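Local atomic coordinates of lovastatin nonaketide synthase, polyketide synthase component (Aspergillus terreus, PDB entry 7CPX), a protein that builds the dihydromonacolin L precursor of lovastatin from nine malonyl-CoA units, using NADPH and S-adenosylmethionine, as a homodimeric megasynthase working with the partner protein LovC. Residues H1200-T1205 against Q1252-T1257; D1174-T1179 against G1238-F1243; N1519-T1524 against I1546-H1551; D1526-M1531 against D1587-R1592. The protein carries 2 engineered substitutions. All coordinates share one frame; numbering follows the deposited sequence.

Contact 1: H1200-T1205 against Q1252-T1257; sequences HVDRIT and QVENIT
H1200 and T1257 pair as antiparallel neighbours through two backbone hydrogen bonds, one from H1200 N to T1257 O at 3.0 Å. R1203 with E1254 and T1205 with Q1252 are also hydrogen-bonded pairs, though the return bond from E1254 N to R1203 O is weak. At the corner, D1202 and R1203 lie opposite the single residue E1254, a classic beta bulge, and D1202 N turns to N1255 O at 3.1 Å.

Polar side chains gather round R1203. Its chain bends at chi3 (61°), putting the guanidinium over the other strand. R1203 NH1 and NH2 both donate end-on to Q1252 OE1, at 2.6 and 2.7 Å; this oxygen lies in the guanidinium plane, although the amide is turned 41° from it. E1254 OE1 completes a salt bridge, 2.6 Å from R1203 NE and 20° out of the plane.

On the other face V1201 CG1 meets V1253 CG1 at 3.7 Å, and F1177 of helix 1170-1184 covers V1253 and I1256.

Within the predicted C-terminal hotdog fold the contact is thus two-sided: aliphatic toward the helix, charged toward the second subunit, where D2018 N bonds E1254 OE2 and R2047 lies near R1203, whose charge E1254 probably offsets in part.

Contact 2: D1174-T1179 against G1238-F1243; sequences DVAFQT and GDIVVF
I1240 is where strand 1238-1243 first meets the helix; the axes of this strand and of helix segment 1174-1179 are 8.6 Å apart and cross at 128°. Its CG1 stands beside the backbone N (chi1 -54°) and carries CD1 out to F1177, arriving at the edge of the ring, near its plane, with I1240 CD1 3.5 Å from F1177 CD1. The F1177 CB points away from the strand, yet the ring swings back to receive the methyl. The other branch, I1240 CG2, lies 4.1 Å from A1176 CB. Two residues on, V1242 also faces the helix and sets CG2 4.0 Å from the same A1176 CB, so the small alanine is touched by two branched side chains.

F1177 reaches further, to F1258 of strand 1249-1260 and to A996 and I999 of helix 995-1012. D1174, predicted as the proton donor of the dehydratase, touches H985.

No hydrogen bond crosses between the segments. Methyl and ring contacts predominate, which implies that the hotdog helix bearing D1174 is held against this strand mainly by apolar packing.

Contact 3: N1519-T1524 against I1546-H1551; sequences NVLHAT and ILEITH
E1548 meets H1522 through two torsions. In the glutamate CG is anti to the backbone N and the chain then folds at chi2 (56°), turning the carboxylate back toward loop 1519-1524. In the histidine chi1 (72°) places CG between the backbone N and carbonyl carbon, which lays the ring beside that carboxylate. H1522 CD2 comes 3.0 Å from E1548 OE1, with the ring and carboxylate planes 52° apart.

Backbone N-H groups of both segments point to the carboxylate. H1522 N donates to E1548 OE2, modelled at a very short 2.4 Å that carries little weight at this resolution. I1549 N reaches the anti lone pair of E1548 OE1 at 3.2 Å, a bond within the glutamate's own segment. In this buried group OE1 therefore has a donor, while the one modelled for OE2 is doubtful in its geometry. A weak bond also runs from H1522 NE2 to N1519 O, 2.8 Å.

Apolar contacts flank the polar centre. L1521 CD1 packs on I1546 CG2 at 3.6 Å, crossing it at about a right angle, while I1549 CD1 touches H1522 CB at 3.8 Å. W1586 of helix 1583-1592 covers L1521, I1546 and E1548.

The loop follows strand 1512-1518 and meets the end of its parallel neighbour 1542-1547. V1520 also touches a glycine-rich turn that probably belongs to the cofactor site. This topology is consistent with the Rossmann-like fold of class I methyltransferases.

Contact 4: D1526-M1531 against D1587-R1592; sequences DLEKTM and DAILKR
M1531 reaches across to I1589 and L1590. Its CB points toward the other helix, and CG stands beside the backbone N (chi1 -61°), carrying the sulfur outward. M1531 SD lies 3.6 Å from I1589 CG2. A bend at chi3 (70°) then turns the methyl aside, so that M1531 CE rests 3.5 Å from L1590 CA and 3.5 Å from L1590 CD2. The thioether thus spans two successive residues of helix 1583-1592, crossing both side chains at about a right angle.

I1589 answers with both its branches. I1589 CG2, already against the sulfur, also touches E1528 CG at 3.7 Å, and I1589 CD1 reaches L1527 CD2 at 4.1 Å. Beyond this apolar strip E1528 OE2 approaches the edge of the R1592 guanidinium, 3.6 Å from R1592 NH2, near the guanidinium plane. This salt bridge is long, and R1592 is exposed.

W1586, one turn before L1590, packs on L1527 and M1531 as well. The short axes run 9.4 Å apart and cross at -49°, so the helices are inclined neighbours. Helix 1527-1537 links parallel strands 1512-1518 and 1542-1547 in a beta-alpha-beta crossover, and helix 1583-1592 precedes strand 1600-1602: two adjoining helices on one flank of a Rossmann-like methyltransferase sheet.

Overall arrangement
The four contacts form two pairs, one in the dehydratase and one in the methyltransferase, with centres about 68 to 73 Å apart between pairs. Contacts 1 and 2 share a sheet: strands 1236-1243 and 1249-1260 are neighbours, joined by a probable hydrogen bond from V1253 N to I1240 O. Contact 1 is strand pairing with buried charge beside the second subunit, whereas contact 2 is predominantly apolar helix-on-strand packing, with no hydrogen bond across it. Contacts 3 and 4 meet where L1521 packs on L1527. Contact 3 binds a buried carboxylate at a strand end; contact 4 is a helix pair with a buried apolar centre and an exposed ionic margin.

Contact 1: H1200-T1205 against Q1252-T1257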
loop_
_atom_site.group_PDB
_atom_site.type_symbol
_atom_site.label_atom_id
_atom_site.label_comp_id
_atom_site.label_asym_id
_atom_site.label_seq_id
_atom_site.Cartn_x
_atom_site.Cartn_y
_atom_site.Cartn_z
ATOM N N HIS A 1200 -17.840 16.454 -2.044
ATOM C CA HIS A 1200 -16.912 16.620 -3.157
ATOM C C HIS A 1200 -16.319 18.019 -3.187
ATOM O O HIS A 1200 -17.009 18.988 -3.501
ATOM C CB HIS A 1200 -17.595 16.342 -4.496
ATOM C CG HIS A 1200 -16.703 16.562 -5.679
ATOM N ND1 HIS A 1200 -16.584 17.785 -6.303
ATOM C CD2 HIS A 1200 -15.882 15.717 -6.346
ATOM C CE1 HIS A 1200 -15.730 17.683 -7.307
ATOM N NE2 HIS A 1200 -15.290 16.439 -7.355
ATOM N N VAL A 1201 -15.026 18.121 -2.905
ATOM C CA VAL A 1201 -14.334 19.402 -2.885
ATOM C C VAL A 1201 -13.630 19.565 -4.222
ATOM O O VAL A 1201 -12.725 18.790 -4.554
ATOM C CB VAL A 1201 -13.342 19.509 -1.723
ATOM C CG1 VAL A 1201 -12.934 20.949 -1.534
ATOM C CG2 VAL A 1201 -13.951 18.952 -0.453
ATOM N N ASP A 1202 -14.039 20.577 -4.988
ATOM C CA ASP A 1202 -13.445 20.785 -6.302
ATOM C C ASP A 1202 -11.982 21.185 -6.181
ATOM O O ASP A 1202 -11.121 20.636 -6.877
ATOM C CB ASP A 1202 -14.228 21.839 -7.079
ATOM C CG ASP A 1202 -13.814 21.918 -8.535
ATOM O OD1 ASP A 1202 -12.954 21.117 -8.956
ATOM O OD2 ASP A 1202 -14.349 22.784 -9.260
ATOM N N ARG A 1203 -11.672 22.139 -5.303
ATOM C CA ARG A 1203 -10.265 22.493 -5.115
ATOM C C ARG A 1203 -10.051 23.175 -3.772
ATOM O O ARG A 1203 -10.443 24.329 -3.599
ATOM C CB ARG A 1203 -9.783 23.387 -6.249
ATOM C CG ARG A 1203 -8.345 23.855 -6.079
ATOM C CD ARG A 1203 -7.922 24.767 -7.207
ATOM N NE ARG A 1203 -8.751 25.964 -7.261
ATOM C CZ ARG A 1203 -8.601 27.015 -6.468
ATOM N NH1 ARG A 1203 -7.671 27.045 -5.528
ATOM N NH2 ARG A 1203 -9.408 28.061 -6.619
ATOM N N ILE A 1204 -9.392 22.485 -2.851
ATOM C CA ILE A 1204 -8.757 23.171 -1.736
ATOM C C ILE A 1204 -7.385 23.661 -2.185
ATOM O O ILE A 1204 -6.793 23.136 -3.125
ATOM C CB ILE A 1204 -8.640 22.262 -0.499
ATOM C CG1 ILE A 1204 -9.965 21.562 -0.210
ATOM C CG2 ILE A 1204 -8.214 23.068 0.710
ATOM C CD1 ILE A 1204 -10.017 20.139 -0.708
ATOM N N THR A 1205 -6.871 24.680 -1.507
ATOM C CA THR A 1205 -5.521 25.147 -1.811
ATOM C C THR A 1205 -4.958 25.840 -0.586
ATOM O O THR A 1205 -5.485 26.869 -0.165
ATOM C CB THR A 1205 -5.523 26.091 -3.006
ATOM O OG1 THR A 1205 -6.192 25.470 -4.111
ATOM C CG2 THR A 1205 -4.105 26.414 -3.403
ATOM N N GLN A 1252 -7.640 28.455 0.818
ATOM C CA GLN A 1252 -8.938 28.735 0.233
ATOM C C GLN A 1252 -9.572 27.431 -0.222
ATOM O O GLN A 1252 -8.906 26.400 -0.349
ATOM C CB GLN A 1252 -8.830 29.701 -0.956
ATOM C CG GLN A 1252 -8.023 29.163 -2.130
ATOM C CD GLN A 1252 -8.274 29.927 -3.415
ATOM O OE1 GLN A 1252 -8.263 29.349 -4.501
ATOM N NE2 GLN A 1252 -8.500 31.230 -3.299
ATOM N N VAL A 1253 -10.875 27.493 -0.470
ATOM C CA VAL A 1253 -11.637 26.360 -0.971
ATOM C C VAL A 1253 -12.486 26.835 -2.139
ATOM O O VAL A 1253 -12.942 27.984 -2.162
ATOM C CB VAL A 1253 -12.520 25.733 0.126
ATOM C CG1 VAL A 1253 -13.191 24.485 -0.393
ATOM C CG2 VAL A 1253 -11.690 25.412 1.353
ATOM N N GLU A 1254 -12.687 25.952 -3.111
ATOM C CA GLU A 1254 -13.457 26.243 -4.310
ATOM C C GLU A 1254 -14.416 25.092 -4.552
ATOM O O GLU A 1254 -13.983 23.945 -4.735
ATOM C CB GLU A 1254 -12.547 26.444 -5.524
ATOM C CG GLU A 1254 -13.302 26.641 -6.831
ATOM C CD GLU A 1254 -12.384 26.756 -8.028
ATOM O OE1 GLU A 1254 -11.150 26.687 -7.846
ATOM O OE2 GLU A 1254 -12.899 26.914 -9.154
ATOM N N ASN A 1255 -15.710 25.407 -4.546
ATOM C CA ASN A 1255 -16.775 24.459 -4.853
ATOM C C ASN A 1255 -16.654 23.198 -4.002
ATOM O O ASN A 1255 -16.702 22.070 -4.497
ATOM C CB ASN A 1255 -16.790 24.127 -6.343
ATOM C CG ASN A 1255 -17.929 23.202 -6.723
ATOM O OD1 ASN A 1255 -18.935 23.117 -6.020
ATOM N ND2 ASN A 1255 -17.773 22.498 -7.836
ATOM N N ILE A 1256 -16.484 23.399 -2.696
ATOM C CA ILE A 1256 -16.729 22.321 -1.751
ATOM C C ILE A 1256 -18.220 22.026 -1.742
ATOM O O ILE A 1256 -19.046 22.923 -1.527
ATOM C CB ILE A 1256 -16.212 22.680 -0.350
ATOM C CG1 ILE A 1256 -16.653 21.618 0.659
ATOM C CG2 ILE A 1256 -16.706 24.049 0.079
ATOM C CD1 ILE A 1256 -15.912 21.672 1.975
ATOM N N THR A 1257 -18.567 20.772 -1.993
ATOM C CA THR A 1257 -19.941 20.336 -2.177
ATOM C C THR A 1257 -20.332 19.500 -0.971
ATOM O O THR A 1257 -19.852 18.367 -0.812
ATOM C CB THR A 1257 -20.094 19.540 -3.470
ATOM O OG1 THR A 1257 -19.986 20.421 -4.595
ATOM C CG2 THR A 1257 -21.434 18.832 -3.499
#

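Contact 2: D1174-T1179 against G1238-F1243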
loop_
_atom_site.group_PDB
_atom_site.type_symbol
_atom_site.label_atom_id
_atom_site.label_comp_id
_atom_site.label_asym_id
_atom_site.label_seq_id
_atom_site.Cartn_x
_atom_site.Cartn_y
_atom_site.Cartn_z
ATOM N N ASP A 1174 -12.799 22.405 9.440
ATOM C CA ASP A 1174 -14.217 22.079 9.511
ATOM C C ASP A 1174 -15.046 23.301 9.874
ATOM O O ASP A 1174 -16.170 23.451 9.391
ATOM C CB ASP A 1174 -14.451 20.958 10.521
ATOM C CG ASP A 1174 -15.740 20.207 10.266
ATOM O OD1 ASP A 1174 -15.777 19.388 9.325
ATOM O OD2 ASP A 1174 -16.720 20.439 11.004
ATOM N N VAL A 1175 -14.515 24.186 10.719
ATOM C CA VAL A 1175 -15.195 25.446 10.998
ATOM C C VAL A 1175 -15.262 26.297 9.738
ATOM O O VAL A 1175 -16.281 26.940 9.455
ATOM C CB VAL A 1175 -14.487 26.187 12.145
ATOM C CG1 VAL A 1175 -14.975 27.620 12.230
ATOM C CG2 VAL A 1175 -14.728 25.467 13.451
ATOM N N ALA A 1176 -14.175 26.325 8.969
ATOM C CA ALA A 1176 -14.199 27.028 7.693
ATOM C C ALA A 1176 -15.307 26.484 6.804
ATOM O O ALA A 1176 -16.014 27.247 6.137
ATOM C CB ALA A 1176 -12.844 26.902 6.999
ATOM N N PHE A 1177 -15.471 25.161 6.784
ATOM C CA PHE A 1177 -16.574 24.564 6.035
ATOM C C PHE A 1177 -17.918 25.009 6.597
ATOM O O PHE A 1177 -18.843 25.326 5.840
ATOM C CB PHE A 1177 -16.467 23.040 6.064
ATOM C CG PHE A 1177 -15.240 22.499 5.388
ATOM C CD1 PHE A 1177 -14.452 23.307 4.589
ATOM C CD2 PHE A 1177 -14.883 21.175 5.549
ATOM C CE1 PHE A 1177 -13.332 22.807 3.970
ATOM C CE2 PHE A 1177 -13.761 20.669 4.932
ATOM C CZ PHE A 1177 -12.984 21.488 4.140
ATOM N N GLN A 1178 -18.042 25.036 7.924
ATOM C CA GLN A 1178 -19.267 25.519 8.550
ATOM C C GLN A 1178 -19.583 26.940 8.113
ATOM O O GLN A 1178 -20.747 27.354 8.132
ATOM C CB GLN A 1178 -19.141 25.467 10.071
ATOM C CG GLN A 1178 -18.981 24.080 10.649
ATOM C CD GLN A 1178 -18.449 24.112 12.067
ATOM O OE1 GLN A 1178 -18.382 25.171 12.690
ATOM N NE2 GLN A 1178 -18.059 22.953 12.582
ATOM N N THR A 1179 -18.555 27.710 7.762
ATOM C CA THR A 1179 -18.794 29.055 7.249
ATOM C C THR A 1179 -19.644 29.018 5.986
ATOM O O THR A 1179 -20.457 29.921 5.754
ATOM C CB THR A 1179 -17.471 29.768 6.966
ATOM O OG1 THR A 1179 -16.772 29.091 5.916
ATOM C CG2 THR A 1179 -16.605 29.804 8.210
ATOM N N GLY A 1238 -19.738 25.722 -1.980
ATOM C CA GLY A 1238 -19.143 26.905 -1.395
ATOM C C GLY A 1238 -17.672 27.086 -1.702
ATOM O O GLY A 1238 -16.937 26.110 -1.862
ATOM N N ASP A 1239 -17.232 28.336 -1.794
ATOM C CA ASP A 1239 -15.827 28.675 -1.956
ATOM C C ASP A 1239 -15.369 29.447 -0.730
ATOM O O ASP A 1239 -15.965 30.470 -0.382
ATOM C CB ASP A 1239 -15.602 29.507 -3.221
ATOM C CG ASP A 1239 -16.095 28.813 -4.473
ATOM O OD1 ASP A 1239 -16.670 27.710 -4.355
ATOM O OD2 ASP A 1239 -15.908 29.368 -5.575
ATOM N N ILE A 1240 -14.308 28.970 -0.089
ATOM C CA ILE A 1240 -13.826 29.535 1.164
ATOM C C ILE A 1240 -12.465 30.169 0.926
ATOM O O ILE A 1240 -11.693 29.708 0.079
ATOM C CB ILE A 1240 -13.737 28.467 2.272
ATOM C CG1 ILE A 1240 -15.076 27.747 2.434
ATOM C CG2 ILE A 1240 -13.336 29.113 3.579
ATOM C CD1 ILE A 1240 -14.981 26.470 3.229
ATOM N N VAL A 1241 -12.180 31.236 1.669
ATOM C CA VAL A 1241 -10.880 31.890 1.643
ATOM C C VAL A 1241 -10.540 32.311 3.064
ATOM O O VAL A 1241 -11.114 33.269 3.593
ATOM C CB VAL A 1241 -10.874 33.100 0.690
ATOM C CG1 VAL A 1241 -9.474 33.678 0.574
ATOM C CG2 VAL A 1241 -11.405 32.709 -0.679
ATOM N N VAL A 1242 -9.619 31.591 3.695
ATOM C CA VAL A 1242 -9.164 31.893 5.046
ATOM C C VAL A 1242 -7.837 32.626 4.938
ATOM O O VAL A 1242 -6.943 32.198 4.201
ATOM C CB VAL A 1242 -9.026 30.612 5.884
ATOM C CG1 VAL A 1242 -8.684 30.941 7.325
ATOM C CG2 VAL A 1242 -10.306 29.808 5.816
ATOM N N PHE A 1243 -7.704 33.731 5.668
ATOM C CA PHE A 1243 -6.534 34.585 5.554
ATOM C C PHE A 1243 -6.105 35.070 6.931
ATOM O O PHE A 1243 -6.856 34.998 7.908
ATOM C CB PHE A 1243 -6.802 35.776 4.624
ATOM C CG PHE A 1243 -8.132 36.438 4.847
ATOM C CD1 PHE A 1243 -9.290 35.884 4.333
ATOM C CD2 PHE A 1243 -8.222 37.625 5.550
ATOM C CE1 PHE A 1243 -10.512 36.491 4.527
ATOM C CE2 PHE A 1243 -9.442 38.240 5.746
ATOM C CZ PHE A 1243 -10.590 37.672 5.236
#

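Contact 3: N1519-T1524 against I1546-H1551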
loop_
_atom_site.group_PDB
_atom_site.type_symbol
_atom_site.label_atom_id
_atom_site.label_comp_id
_atom_site.label_asym_id
_atom_site.label_seq_id
_atom_site.Cartn_x
_atom_site.Cartn_y
_atom_site.Cartn_z
ATOM N N ASN A 1519 -73.078 3.431 0.783
ATOM C CA ASN A 1519 -73.961 2.406 0.230
ATOM C C ASN A 1519 -73.934 1.138 1.080
ATOM O O ASN A 1519 -73.858 0.016 0.573
ATOM C CB ASN A 1519 -73.590 2.097 -1.220
ATOM C CG ASN A 1519 -73.722 3.306 -2.123
ATOM O OD1 ASN A 1519 -74.817 3.644 -2.569
ATOM N ND2 ASN A 1519 -72.603 3.965 -2.397
ATOM N N VAL A 1520 -73.994 1.330 2.396
ATOM C CA VAL A 1520 -73.988 0.210 3.333
ATOM C C VAL A 1520 -75.177 0.219 4.278
ATOM O O VAL A 1520 -75.479 -0.822 4.890
ATOM C CB VAL A 1520 -72.666 0.193 4.133
ATOM C CG1 VAL A 1520 -72.587 1.398 5.061
ATOM C CG2 VAL A 1520 -72.516 -1.111 4.902
ATOM N N LEU A 1521 -75.888 1.336 4.438
ATOM C CA LEU A 1521 -77.070 1.346 5.290
ATOM C C LEU A 1521 -78.169 0.439 4.756
ATOM O O LEU A 1521 -79.040 0.022 5.527
ATOM C CB LEU A 1521 -77.600 2.774 5.439
ATOM C CG LEU A 1521 -76.617 3.798 6.010
ATOM C CD1 LEU A 1521 -77.296 5.146 6.191
ATOM C CD2 LEU A 1521 -76.023 3.315 7.326
ATOM N N HIS A 1522 -78.152 0.127 3.460
ATOM C CA HIS A 1522 -79.108 -0.817 2.897
ATOM C C HIS A 1522 -78.734 -2.263 3.185
ATOM O O HIS A 1522 -79.557 -3.157 2.954
ATOM C CB HIS A 1522 -79.227 -0.619 1.384
ATOM C CG HIS A 1522 -78.025 -1.077 0.619
ATOM N ND1 HIS A 1522 -78.118 -1.790 -0.557
ATOM C CD2 HIS A 1522 -76.701 -0.923 0.862
ATOM C CE1 HIS A 1522 -76.904 -2.058 -1.005
ATOM N NE2 HIS A 1522 -76.026 -1.542 -0.162
ATOM N N ALA A 1523 -77.522 -2.512 3.679
ATOM C CA ALA A 1523 -77.065 -3.850 4.020
ATOM C C ALA A 1523 -77.396 -4.230 5.458
ATOM O O ALA A 1523 -76.935 -5.274 5.936
ATOM C CB ALA A 1523 -75.557 -3.965 3.783
ATOM N N THR A 1524 -78.179 -3.405 6.157
ATOM C CA THR A 1524 -78.544 -3.656 7.541
ATOM C C THR A 1524 -80.054 -3.490 7.684
ATOM O O THR A 1524 -80.600 -2.448 7.276
ATOM C CB THR A 1524 -77.816 -2.705 8.496
ATOM O OG1 THR A 1524 -78.487 -2.687 9.761
ATOM C CG2 THR A 1524 -77.778 -1.293 7.926
ATOM N N ILE A 1546 -74.364 10.258 3.516
ATOM C CA ILE A 1546 -74.916 8.948 3.195
ATOM C C ILE A 1546 -75.015 8.821 1.683
ATOM O O ILE A 1546 -75.703 9.618 1.034
ATOM C CB ILE A 1546 -76.291 8.739 3.848
ATOM C CG1 ILE A 1546 -76.188 8.851 5.370
ATOM C CG2 ILE A 1546 -76.872 7.391 3.450
ATOM C CD1 ILE A 1546 -76.322 10.266 5.892
ATOM N N LEU A 1547 -74.329 7.825 1.126
ATOM C CA LEU A 1547 -74.610 7.329 -0.214
ATOM C C LEU A 1547 -75.433 6.060 -0.060
ATOM O O LEU A 1547 -74.968 5.088 0.544
ATOM C CB LEU A 1547 -73.327 7.030 -0.991
ATOM C CG LEU A 1547 -72.361 8.177 -1.280
ATOM C CD1 LEU A 1547 -71.226 8.188 -0.272
ATOM C CD2 LEU A 1547 -71.829 8.052 -2.701
ATOM N N GLU A 1548 -76.653 6.064 -0.589
ATOM C CA GLU A 1548 -77.520 4.912 -0.402
ATOM C C GLU A 1548 -78.610 4.916 -1.460
ATOM O O GLU A 1548 -78.878 5.933 -2.108
ATOM C CB GLU A 1548 -78.130 4.904 1.005
ATOM C CG GLU A 1548 -78.712 3.564 1.443
ATOM C CD GLU A 1548 -77.702 2.434 1.377
ATOM O OE1 GLU A 1548 -77.413 1.952 0.261
ATOM O OE2 GLU A 1548 -77.192 2.029 2.442
ATOM N N ILE A 1549 -79.236 3.751 -1.623
ATOM C CA ILE A 1549 -80.303 3.591 -2.600
ATOM C C ILE A 1549 -81.503 4.437 -2.202
ATOM O O ILE A 1549 -81.851 4.546 -1.018
ATOM C CB ILE A 1549 -80.689 2.107 -2.729
ATOM C CG1 ILE A 1549 -81.069 1.526 -1.362
ATOM C CG2 ILE A 1549 -79.543 1.319 -3.344
ATOM C CD1 ILE A 1549 -81.723 0.160 -1.434
ATOM N N THR A 1550 -82.140 5.051 -3.196
ATOM C CA THR A 1550 -83.340 5.840 -2.974
ATOM C C THR A 1550 -84.136 5.886 -4.270
ATOM O O THR A 1550 -83.601 5.636 -5.352
ATOM C CB THR A 1550 -83.001 7.259 -2.496
ATOM O OG1 THR A 1550 -84.206 8.006 -2.299
ATOM C CG2 THR A 1550 -82.121 7.978 -3.506
ATOM N N HIS A 1551 -85.426 6.195 -4.146
ATOM C CA HIS A 1551 -86.307 6.415 -5.293
ATOM C C HIS A 1551 -86.131 5.313 -6.343
ATOM O O HIS A 1551 -85.658 5.535 -7.457
ATOM C CB HIS A 1551 -86.058 7.799 -5.898
ATOM C CG HIS A 1551 -86.439 8.926 -4.990
ATOM N ND1 HIS A 1551 -87.745 9.333 -4.819
ATOM C CD2 HIS A 1551 -85.688 9.728 -4.201
ATOM C CE1 HIS A 1551 -87.780 10.340 -3.963
ATOM N NE2 HIS A 1551 -86.546 10.597 -3.573
#

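Contact 4: D1526-M1531 against D1587-R1592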
loop_
_atom_site.group_PDB
_atom_site.type_symbol
_atom_site.label_atom_id
_atom_site.label_comp_id
_atom_site.label_asym_id
_atom_site.label_seq_id
_atom_site.Cartn_x
_atom_site.Cartn_y
_atom_site.Cartn_z
ATOM N N ASP A 1526 -81.477 -2.915 10.387
ATOM C CA ASP A 1526 -81.633 -2.056 11.555
ATOM C C ASP A 1526 -81.347 -0.600 11.199
ATOM O O ASP A 1526 -80.718 0.132 11.965
ATOM C CB ASP A 1526 -80.719 -2.520 12.684
ATOM C CG ASP A 1526 -80.763 -4.022 12.890
ATOM O OD1 ASP A 1526 -80.260 -4.756 12.016
ATOM O OD2 ASP A 1526 -81.301 -4.466 13.926
ATOM N N LEU A 1527 -81.805 -0.178 10.017
ATOM C CA LEU A 1527 -81.495 1.150 9.495
ATOM C C LEU A 1527 -81.608 2.235 10.561
ATOM O O LEU A 1527 -80.667 3.006 10.780
ATOM C CB LEU A 1527 -82.425 1.461 8.320
ATOM C CG LEU A 1527 -82.275 2.842 7.677
ATOM C CD1 LEU A 1527 -80.856 3.048 7.174
ATOM C CD2 LEU A 1527 -83.273 3.013 6.544
ATOM N N GLU A 1528 -82.755 2.307 11.236
ATOM C CA GLU A 1528 -82.935 3.335 12.255
ATOM C C GLU A 1528 -81.925 3.171 13.384
ATOM O O GLU A 1528 -81.326 4.152 13.840
ATOM C CB GLU A 1528 -84.362 3.289 12.800
ATOM C CG GLU A 1528 -85.432 3.372 11.725
ATOM C CD GLU A 1528 -86.820 3.583 12.297
ATOM O OE1 GLU A 1528 -86.955 3.620 13.539
ATOM O OE2 GLU A 1528 -87.777 3.712 11.505
ATOM N N LYS A 1529 -81.710 1.934 13.838
ATOM C CA LYS A 1529 -80.762 1.710 14.924
ATOM C C LYS A 1529 -79.330 1.963 14.467
ATOM O O LYS A 1529 -78.507 2.463 15.241
ATOM C CB LYS A 1529 -80.913 0.292 15.468
ATOM C CG LYS A 1529 -82.318 -0.026 15.951
ATOM C CD LYS A 1529 -82.354 -1.273 16.822
ATOM C CE LYS A 1529 -81.931 -2.514 16.054
ATOM N NZ LYS A 1529 -82.050 -3.746 16.881
ATOM N N THR A 1530 -79.011 1.631 13.215
ATOM C CA THR A 1530 -77.675 1.919 12.702
ATOM C C THR A 1530 -77.425 3.421 12.645
ATOM O O THR A 1530 -76.332 3.895 12.984
ATOM C CB THR A 1530 -77.496 1.294 11.318
ATOM O OG1 THR A 1530 -78.395 1.913 10.391
ATOM C CG2 THR A 1530 -77.769 -0.202 11.364
ATOM N N MET A 1531 -78.429 4.191 12.221
ATOM C CA MET A 1531 -78.277 5.641 12.186
ATOM C C MET A 1531 -78.196 6.217 13.596
ATOM O O MET A 1531 -77.471 7.190 13.837
ATOM C CB MET A 1531 -79.431 6.260 11.401
ATOM C CG MET A 1531 -79.487 5.792 9.952
ATOM S SD MET A 1531 -81.038 6.177 9.120
ATOM C CE MET A 1531 -80.914 7.955 8.978
ATOM N N ASP A 1587 -85.262 11.747 5.358
ATOM C CA ASP A 1587 -85.315 12.857 6.300
ATOM C C ASP A 1587 -86.102 12.480 7.545
ATOM O O ASP A 1587 -85.694 12.796 8.666
ATOM C CB ASP A 1587 -85.936 14.079 5.623
ATOM C CG ASP A 1587 -85.971 15.291 6.529
ATOM O OD1 ASP A 1587 -84.904 15.899 6.748
ATOM O OD2 ASP A 1587 -87.067 15.636 7.018
ATOM N N ALA A 1588 -87.236 11.801 7.367
ATOM C CA ALA A 1588 -88.053 11.417 8.515
ATOM C C ALA A 1588 -87.282 10.496 9.454
ATOM O O ALA A 1588 -87.174 10.761 10.659
ATOM C CB ALA A 1588 -89.340 10.742 8.039
ATOM N N ILE A 1589 -86.720 9.413 8.913
ATOM C CA ILE A 1589 -85.968 8.472 9.740
ATOM C C ILE A 1589 -84.773 9.167 10.375
ATOM O O ILE A 1589 -84.477 8.979 11.560
ATOM C CB ILE A 1589 -85.524 7.260 8.899
ATOM C CG1 ILE A 1589 -86.740 6.483 8.392
ATOM C CG2 ILE A 1589 -84.614 6.360 9.720
ATOM C CD1 ILE A 1589 -86.429 5.548 7.242
ATOM N N LEU A 1590 -84.071 9.982 9.590
ATOM C CA LEU A 1590 -82.852 10.633 10.044
ATOM C C LEU A 1590 -83.138 11.602 11.185
ATOM O O LEU A 1590 -82.361 11.693 12.141
ATOM C CB LEU A 1590 -82.216 11.331 8.841
ATOM C CG LEU A 1590 -80.815 11.933 8.863
ATOM C CD1 LEU A 1590 -80.909 13.395 9.228
ATOM C CD2 LEU A 1590 -79.886 11.185 9.795
ATOM N N LYS A 1591 -84.251 12.335 11.101
ATOM C CA LYS A 1591 -84.675 13.167 12.220
ATOM C C LYS A 1591 -85.052 12.317 13.425
ATOM O O LYS A 1591 -84.718 12.663 14.564
ATOM C CB LYS A 1591 -85.853 14.045 11.799
ATOM C CG LYS A 1591 -85.495 15.125 10.795
ATOM C CD LYS A 1591 -86.741 15.789 10.234
ATOM C CE LYS A 1591 -86.400 17.047 9.450
ATOM N NZ LYS A 1591 -87.575 17.572 8.701
ATOM N N ARG A 1592 -85.747 11.199 13.195
ATOM C CA ARG A 1592 -86.174 10.363 14.313
ATOM C C ARG A 1592 -84.982 9.802 15.079
ATOM O O ARG A 1592 -85.055 9.605 16.297
ATOM C CB ARG A 1592 -87.065 9.225 13.816
ATOM C CG ARG A 1592 -88.513 9.623 13.597
ATOM C CD ARG A 1592 -89.418 8.404 13.547
ATOM N NE ARG A 1592 -89.097 7.525 12.428
ATOM C CZ ARG A 1592 -89.605 7.645 11.209
ATOM N NH1 ARG A 1592 -90.457 8.610 10.904
ATOM N NH2 ARG A 1592 -89.247 6.774 10.269
#